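Side-chain contact in CBIX (Paracoccus pantotrophus, PDB 4CCS), which is the terminal enzyme of siroheme biosynthesis in denitrifying bacteria, probably a chelatase that inserts ferrous iron into sirohydrochlorin: residues A182-A185 against E186-T189. Numbering follows the deposited sequence.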
ATOM      1  N   ALA A 182      -0.866  -0.535   2.151  1.00 15.71           N
ATOM      2  CA  ALA A 182      -2.003  -0.250   1.275  1.00 16.05           C
ATOM      3  C   ALA A 182      -3.328  -0.126   2.025  1.00 20.40           C
ATOM      4  O   ALA A 182      -4.226   0.552   1.532  1.00 19.86           O
ATOM      5  CB  ALA A 182      -2.109  -1.323   0.203  1.00 16.74           C
ATOM      6  N   THR A 183      -3.473  -0.805   3.191  1.00 15.33           N
ATOM      7  CA  THR A 183      -4.721  -0.751   3.974  1.00 15.00           C
ATOM      8  C   THR A 183      -4.449  -0.537   5.437  1.00 18.18           C
ATOM      9  O   THR A 183      -3.378  -0.921   5.926  1.00 16.83           O
ATOM     10  CB  THR A 183      -5.575  -2.038   3.813  1.00 19.56           C
ATOM     11  OG1 THR A 183      -4.963  -3.138   4.503  1.00 17.10           O
ATOM     12  CG2 THR A 183      -5.870  -2.397   2.353  1.00 16.33           C
ATOM     13  N   GLN A 184      -5.431   0.043   6.146  1.00 15.39           N
ATOM     14  CA  GLN A 184      -5.335   0.247   7.590  1.00 16.35           C
ATOM     15  C   GLN A 184      -5.285  -1.107   8.321  1.00 18.20           C
ATOM     16  O   GLN A 184      -4.496  -1.244   9.252  1.00 17.98           O
ATOM     17  CB  GLN A 184      -6.481   1.143   8.130  1.00 18.20           C
ATOM     18  CG  GLN A 184      -6.368   1.463   9.643  1.00 26.90           C
ATOM     19  CD  GLN A 184      -5.235   2.427   9.967  1.00 50.25           C
ATOM     20  OE1 GLN A 184      -4.066   2.050  10.084  1.00 38.84           O
ATOM     21  NE2 GLN A 184      -5.546   3.706  10.128  1.00 54.15           N
ATOM     22  N   ALA A 185      -6.066  -2.117   7.868  1.00 15.73           N
ATOM     23  CA  ALA A 185      -6.093  -3.442   8.523  1.00 15.78           C
ATOM     24  C   ALA A 185      -4.701  -4.091   8.526  1.00 17.30           C
ATOM     25  O   ALA A 185      -4.244  -4.537   9.576  1.00 15.83           O
ATOM     26  CB  ALA A 185      -7.123  -4.358   7.865  1.00 16.84           C
ATOM     27  N   GLU A 186      -3.983  -4.048   7.381  1.00 14.66           N
ATOM     28  CA  GLU A 186      -2.624  -4.600   7.317  1.00 14.47           C
ATOM     29  C   GLU A 186      -1.651  -3.798   8.170  1.00 17.13           C
ATOM     30  O   GLU A 186      -0.800  -4.389   8.837  1.00 17.66           O
ATOM     31  CB  GLU A 186      -2.134  -4.707   5.877  1.00 15.55           C
ATOM     32  CG  GLU A 186      -2.928  -5.730   5.088  1.00 17.61           C
ATOM     33  CD  GLU A 186      -2.706  -5.594   3.603  1.00 25.28           C
ATOM     34  OE1 GLU A 186      -3.155  -4.592   2.999  1.00 21.77           O
ATOM     35  OE2 GLU A 186      -2.043  -6.489   3.047  1.00 19.61           O
ATOM     36  N   HIS A 187      -1.793  -2.463   8.174  1.00 13.66           N
ATOM     37  CA  HIS A 187      -0.951  -1.570   8.970  1.00 12.86           C
ATOM     38  C   HIS A 187      -1.092  -1.876  10.480  1.00 17.51           C
ATOM     39  O   HIS A 187      -0.083  -2.095  11.145  1.00 15.94           O
ATOM     40  CB  HIS A 187      -1.306  -0.100   8.696  1.00 13.20           C
ATOM     41  CG  HIS A 187      -0.588   0.883   9.578  1.00 16.13           C
ATOM     42  ND1 HIS A 187      -1.283   1.765  10.399  1.00 17.75           N
ATOM     43  CD2 HIS A 187       0.742   1.088   9.744  1.00 17.60           C
ATOM     44  CE1 HIS A 187      -0.355   2.482  11.020  1.00 17.08           C
ATOM     45  NE2 HIS A 187       0.878   2.113  10.658  1.00 17.34           N
ATOM     46  N   VAL A 188      -2.336  -1.885  11.003  1.00 15.73           N
ATOM     47  CA  VAL A 188      -2.632  -2.117  12.435  1.00 16.26           C
ATOM     48  C   VAL A 188      -2.076  -3.469  12.910  1.00 18.52           C
ATOM     49  O   VAL A 188      -1.448  -3.521  13.969  1.00 17.54           O
ATOM     50  CB  VAL A 188      -4.154  -1.926  12.735  1.00 21.82           C
ATOM     51  CG1 VAL A 188      -4.529  -2.410  14.141  1.00 22.16           C
ATOM     52  CG2 VAL A 188      -4.561  -0.459  12.556  1.00 21.80           C
ATOM     53  N   THR A 189      -2.236  -4.537  12.098  1.00 15.51           N
ATOM     54  CA  THR A 189      -1.707  -5.888  12.419  1.00 15.95           C
ATOM     55  C   THR A 189      -0.207  -5.874  12.783  1.00 19.21           C
ATOM     56  O   THR A 189       0.205  -6.556  13.730  1.00 18.70           O
ATOM     57  CB  THR A 189      -1.994  -6.847  11.261  1.00 21.71           C
ATOM     58  OG1 THR A 189      -3.409  -6.970  11.111  1.00 20.65           O
ATOM     59  CG2 THR A 189      -1.350  -8.241  11.433  1.00 24.85           C
TER
HETATM   60  O   HOH W   1      -0.399  -3.212   2.911  1.00 16.65           O
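Thr-183 lays its hydroxyl over the aliphatic stem of Glu-186, Thr-183 OG1 standing 3.3 Å from Glu-186 CG, and binds that residue twice. As N-cap of helix 184-189, Thr-183 accepts from the amide N-H of Glu-186 in the first turn, Glu-186 N to Thr-183 OG1 being 3.2 Å with an angle of 165° at the hydrogen. The same OG1 gives its proton to Glu-186 OE1, 2.8 Å away, which receives it on its anti lone pair. A chi1 of 72° tucks OG1 between the backbone N and the carbonyl carbon, where it can do both. A water accepting from Ala-182 N also donates weakly to Glu-186 OE1.

Along another side of the turn, Gln-184 and His-187 run side by side. His-187 ND1 donates to Gln-184 OE1 at 2.8 Å, with the oxygen near the ring plane; the amide itself is turned 34° from the ring. A bend at chi2 turns the amide back toward His-187 ND1 and Val-188, whose CG2 packs 3.9 Å from Gln-184 CG. Phe-181 meets the imidazole edge-to-face. One turn on, Thr-189 OG1 is hydrogen-bonded to Gln-12 OE1; Ala-185 O, 3.0 Å from Thr-189 OG1, is a second possible acceptor of the same proton.

The helix follows strand 175-179 of the C-terminal half and meets the N-terminal half: Glu-186 touches His-10 and Gln-12, while Ala-185, small enough for a close approach, rests on Gln-19 of helix 16-30. Threonine thus suits the cap because one hydroxyl both accepts and donates, limiting the carboxylate's rotation; the acidic group beside the helix N-terminus probably interacts favourably with its dipole, and the ND1 bond restrains the imidazole.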